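Hydrazine synthase subunit alpha (Candidatus Kuenenia stuttgartiensis, PDB 5C2V) carries out the second half-reaction of hydrazine synthesis, condensing hydroxylamine made in the gamma subunit with ammonia to yield hydrazine. Local coordinates at residues E1-A13 with D17-V29. Numbering follows the deposited sequence.
Sequences EPVMTGGPVQGKA and DYSGMSKEVQGPV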
loop_
_atom_site.group_PDB
_atom_site.type_symbol
_atom_site.label_atom_id
_atom_site.label_comp_id
_atom_site.label_asym_id
_atom_site.label_seq_id
_atom_site.Cartn_x
_atom_site.Cartn_y
_atom_site.Cartn_z
ATOM N N GLU D 1 -10.606 40.484 -15.064
ATOM C CA GLU D 1 -11.293 40.315 -13.788
ATOM C C GLU D 1 -10.306 40.073 -12.652
ATOM O O GLU D 1 -9.225 39.526 -12.871
ATOM C CB GLU D 1 -12.292 39.156 -13.862
ATOM C CG GLU D 1 -13.448 39.377 -14.822
ATOM C CD GLU D 1 -13.196 38.771 -16.188
ATOM O OE1 GLU D 1 -14.180 38.413 -16.869
ATOM O OE2 GLU D 1 -12.016 38.650 -16.580
ATOM N N PRO D 2 -10.672 40.490 -11.430
ATOM C CA PRO D 2 -9.869 40.179 -10.243
ATOM C C PRO D 2 -10.000 38.709 -9.848
ATOM O O PRO D 2 -11.091 38.147 -9.943
ATOM C CB PRO D 2 -10.465 41.093 -9.171
ATOM C CG PRO D 2 -11.877 41.293 -9.600
ATOM C CD PRO D 2 -11.838 41.331 -11.103
ATOM N N VAL D 3 -8.903 38.097 -9.414
ATOM C CA VAL D 3 -8.927 36.693 -9.015
ATOM C C VAL D 3 -8.447 36.508 -7.578
ATOM O O VAL D 3 -9.239 36.211 -6.684
ATOM C CB VAL D 3 -8.065 35.822 -9.952
ATOM C CG1 VAL D 3 -8.079 34.373 -9.492
ATOM C CG2 VAL D 3 -8.563 35.931 -11.384
ATOM N N MET D 4 -7.147 36.685 -7.362
ATOM C CA MET D 4 -6.559 36.502 -6.040
ATOM C C MET D 4 -6.953 37.639 -5.105
ATOM O O MET D 4 -7.399 37.408 -3.981
ATOM C CB MET D 4 -5.035 36.401 -6.144
ATOM C CG MET D 4 -4.336 36.052 -4.840
ATOM S SD MET D 4 -2.559 35.834 -5.059
ATOM C CE MET D 4 -2.062 35.362 -3.406
ATOM N N THR D 5 -6.788 38.871 -5.580
ATOM C CA THR D 5 -7.135 40.052 -4.798
ATOM C C THR D 5 -8.206 40.878 -5.499
ATOM O O THR D 5 -8.695 40.503 -6.563
ATOM C CB THR D 5 -5.908 40.947 -4.547
ATOM O OG1 THR D 5 -5.450 41.493 -5.790
ATOM C CG2 THR D 5 -4.788 40.150 -3.907
ATOM N N GLY D 6 -8.565 42.005 -4.894
ATOM C CA GLY D 6 -9.506 42.928 -5.499
ATOM C C GLY D 6 -8.789 43.962 -6.344
ATOM O O GLY D 6 -7.584 44.168 -6.193
ATOM N N GLY D 7 -9.523 44.606 -7.245
ATOM C CA GLY D 7 -8.943 45.614 -8.115
ATOM C C GLY D 7 -9.317 47.035 -7.741
ATOM O O GLY D 7 -10.117 47.254 -6.830
ATOM N N PRO D 8 -8.734 48.017 -8.447
ATOM C CA PRO D 8 -9.038 49.438 -8.253
ATOM C C PRO D 8 -10.460 49.780 -8.691
ATOM O O PRO D 8 -11.091 50.668 -8.119
ATOM C CB PRO D 8 -8.005 50.142 -9.138
ATOM C CG PRO D 8 -7.664 49.141 -10.184
ATOM C CD PRO D 8 -7.724 47.807 -9.500
ATOM N N VAL D 9 -10.943 49.079 -9.712
ATOM C CA VAL D 9 -12.303 49.257 -10.205
ATOM C C VAL D 9 -13.006 47.905 -10.222
ATOM O O VAL D 9 -12.373 46.879 -10.474
ATOM C CB VAL D 9 -12.322 49.873 -11.624
ATOM C CG1 VAL D 9 -13.740 50.256 -12.029
ATOM C CG2 VAL D 9 -11.404 51.084 -11.694
ATOM N N GLN D 10 -14.306 47.900 -9.940
ATOM C CA GLN D 10 -15.083 46.670 -9.990
ATOM C C GLN D 10 -15.042 46.093 -11.402
ATOM O O GLN D 10 -15.412 46.762 -12.366
ATOM C CB GLN D 10 -16.526 46.932 -9.552
ATOM C CG GLN D 10 -17.494 45.791 -9.823
ATOM C CD GLN D 10 -18.926 46.157 -9.480
ATOM O OE1 GLN D 10 -19.174 47.004 -8.621
ATOM N NE2 GLN D 10 -19.879 45.520 -10.152
ATOM N N GLY D 11 -14.595 44.846 -11.515
ATOM C CA GLY D 11 -14.436 44.210 -12.810
ATOM C C GLY D 11 -13.011 44.232 -13.339
ATOM O O GLY D 11 -12.709 43.583 -14.340
ATOM N N LYS D 12 -12.132 44.974 -12.670
ATOM C CA LYS D 12 -10.735 45.071 -13.091
ATOM C C LYS D 12 -9.807 44.537 -12.002
ATOM O O LYS D 12 -10.189 44.466 -10.835
ATOM C CB LYS D 12 -10.372 46.517 -13.439
ATOM C CG LYS D 12 -11.224 47.127 -14.546
ATOM C CD LYS D 12 -11.132 46.326 -15.837
ATOM C CE LYS D 12 -9.796 46.538 -16.532
ATOM N NZ LYS D 12 -9.747 45.865 -17.860
ATOM N N ALA D 13 -8.589 44.166 -12.387
ATOM C CA ALA D 13 -7.668 43.507 -11.465
ATOM C C ALA D 13 -6.425 44.341 -11.164
ATOM O O ALA D 13 -6.011 45.177 -11.968
ATOM C CB ALA D 13 -7.258 42.150 -12.020
ATOM N N ASP D 17 -1.939 40.849 -8.999
ATOM C CA ASP D 17 -2.670 39.604 -9.177
ATOM C C ASP D 17 -2.369 39.043 -10.560
ATOM O O ASP D 17 -2.833 39.569 -11.568
ATOM C CB ASP D 17 -4.173 39.838 -8.990
ATOM C CG ASP D 17 -5.001 38.589 -9.228
ATOM O OD1 ASP D 17 -4.453 37.471 -9.128
ATOM O OD2 ASP D 17 -6.212 38.727 -9.505
ATOM N N TYR D 18 -1.608 37.954 -10.595
ATOM C CA TYR D 18 -1.106 37.404 -11.849
ATOM C C TYR D 18 -2.219 36.780 -12.679
ATOM O O TYR D 18 -2.396 37.113 -13.852
ATOM C CB TYR D 18 -0.011 36.371 -11.574
ATOM C CG TYR D 18 0.312 35.482 -12.754
ATOM C CD1 TYR D 18 -0.253 34.217 -12.872
ATOM C CD2 TYR D 18 1.182 35.905 -13.751
ATOM C CE1 TYR D 18 0.037 33.402 -13.949
ATOM C CE2 TYR D 18 1.479 35.095 -14.832
ATOM C CZ TYR D 18 0.903 33.846 -14.925
ATOM O OH TYR D 18 1.195 33.035 -15.997
ATOM N N SER D 19 -2.968 35.874 -12.060
ATOM C CA SER D 19 -4.068 35.196 -12.731
ATOM C C SER D 19 -5.167 36.181 -13.109
ATOM O O SER D 19 -5.939 35.937 -14.035
ATOM C CB SER D 19 -4.631 34.086 -11.841
ATOM O OG SER D 19 -4.973 34.586 -10.561
ATOM N N GLY D 20 -5.232 37.295 -12.387
ATOM C CA GLY D 20 -6.194 38.339 -12.685
ATOM C C GLY D 20 -5.790 39.173 -13.884
ATOM O O GLY D 20 -6.617 39.484 -14.741
ATOM N N MET D 21 -4.511 39.533 -13.946
ATOM C CA MET D 21 -3.995 40.327 -15.057
ATOM C C MET D 21 -3.957 39.516 -16.345
ATOM O O MET D 21 -4.199 40.049 -17.427
ATOM C CB MET D 21 -2.595 40.859 -14.739
ATOM C CG MET D 21 -2.544 41.862 -13.597
ATOM S SD MET D 21 -3.367 43.421 -13.967
ATOM C CE MET D 21 -2.264 44.100 -15.204
ATOM N N SER D 22 -3.655 38.228 -16.222
ATOM C CA SER D 22 -3.530 37.348 -17.380
ATOM C C SER D 22 -4.833 37.240 -18.172
ATOM O O SER D 22 -4.815 36.976 -19.373
ATOM C CB SER D 22 -3.071 35.955 -16.942
ATOM O OG SER D 22 -1.774 36.000 -16.371
ATOM N N LYS D 23 -5.959 37.446 -17.497
ATOM C CA LYS D 23 -7.260 37.362 -18.152
ATOM C C LYS D 23 -7.488 38.564 -19.072
ATOM O O LYS D 23 -8.088 38.434 -20.140
ATOM C CB LYS D 23 -8.377 37.266 -17.107
ATOM C CG LYS D 23 -8.262 36.049 -16.198
ATOM C CD LYS D 23 -9.386 35.991 -15.175
ATOM C CE LYS D 23 -10.681 35.496 -15.798
ATOM N NZ LYS D 23 -10.573 34.078 -16.242
ATOM N N GLU D 24 -7.011 39.729 -18.645
ATOM C CA GLU D 24 -7.122 40.961 -19.424
ATOM C C GLU D 24 -6.048 41.098 -20.504
ATOM O O GLU D 24 -6.321 41.563 -21.611
ATOM C CB GLU D 24 -7.065 42.177 -18.494
ATOM C CG GLU D 24 -8.180 42.216 -17.462
ATOM C CD GLU D 24 -7.882 43.144 -16.296
ATOM O OE1 GLU D 24 -6.709 43.536 -16.123
ATOM O OE2 GLU D 24 -8.826 43.475 -15.548
ATOM N N VAL D 25 -4.823 40.702 -20.172
ATOM C CA VAL D 25 -3.675 40.955 -21.036
ATOM C C VAL D 25 -3.565 39.922 -22.155
ATOM O O VAL D 25 -2.784 40.089 -23.092
ATOM C CB VAL D 25 -2.361 40.971 -20.222
ATOM C CG1 VAL D 25 -1.883 39.552 -19.952
ATOM C CG2 VAL D 25 -1.287 41.777 -20.942
ATOM N N GLN D 26 -4.359 38.860 -22.054
ATOM C CA GLN D 26 -4.331 37.773 -23.030
ATOM C C GLN D 26 -4.605 38.240 -24.458
ATOM O O GLN D 26 -3.726 38.186 -25.319
ATOM C CB GLN D 26 -5.347 36.699 -22.647
ATOM C CG GLN D 26 -5.400 35.539 -23.621
ATOM C CD GLN D 26 -6.720 34.806 -23.574
ATOM O OE1 GLN D 26 -6.778 33.628 -23.221
ATOM N NE2 GLN D 26 -7.793 35.501 -23.932
ATOM N N GLY D 27 -5.831 38.689 -24.704
ATOM C CA GLY D 27 -6.253 39.062 -26.042
ATOM C C GLY D 27 -6.852 37.874 -26.770
ATOM O O GLY D 27 -6.755 36.743 -26.297
ATOM N N PRO D 28 -7.483 38.124 -27.928
ATOM C CA PRO D 28 -8.099 37.058 -28.730
ATOM C C PRO D 28 -7.071 36.064 -29.268
ATOM O O PRO D 28 -5.924 36.442 -29.507
ATOM C CB PRO D 28 -8.764 37.823 -29.882
ATOM C CG PRO D 28 -8.910 39.224 -29.385
ATOM C CD PRO D 28 -7.724 39.456 -28.505
ATOM N N VAL D 29 -7.480 34.812 -29.452
ATOM C CA VAL D 29 -6.585 33.794 -29.995
ATOM C C VAL D 29 -7.049 33.319 -31.369
ATOM O O VAL D 29 -8.037 32.592 -31.480
ATOM C CB VAL D 29 -6.490 32.576 -29.053
ATOM C CG1 VAL D 29 -5.629 31.485 -29.673
ATOM C CG2 VAL D 29 -5.951 32.993 -27.693
#
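The irregular N-terminal chain of residues 1-13 folds back over the start of helix 18-25, with Pro2 CA 4.8 Å from Gly20 CA and Met4 CA 5.9 Å from Asp17 CA. Asp17 joins the two segments through its carboxylate. Its CG stands anti to the backbone N (chi1 177°), which carries the carboxylate over to the chain at Val3 and Met4. Asp17 OD2 takes the Val3 amide nearly along its own C-O axis, 2.8 Å from Val3 N, and Met4 N makes weak bonds to both carboxylate oxygens. OD1 also accepts weakly from Gly20 N and from the hydroxyl of Ser19. Asp17 is thus the N-cap of helix 18-25, which precedes strand 31-37 in the N-terminal domain with its six-bladed beta-propeller, and the same carboxylate accepts from two successive amides, firmly only from Val3. Beside it the branches of Val3 divide: Val3 CG1 lies 3.3 Å from Ser19 OG, while CG2 rests on the CA of Gly20 and reaches the CD of Lys23.

One helical turn beyond Gly20, Glu24 extends its chain to a salt-bridge network. Glu24 OE2 forms salt bridges with Glu1 N, the chain terminus, and with Lys12 NZ, each at 3.5 Å, and accepts the Ala13 amide on its syn side, 24° out of the carboxylate plane. The Ala13 methyl packs against the Gly20 carbonyl. Crossing the Glu1 side chain at about a right angle, Lys23 sets its CE 3.5 Å from Glu1 OE2, but its NZ is bound by Asp346 and the Pro344 carbonyl. Arg277 of the beta subunit donates to Met4 O, placing this corner at a subunit interface.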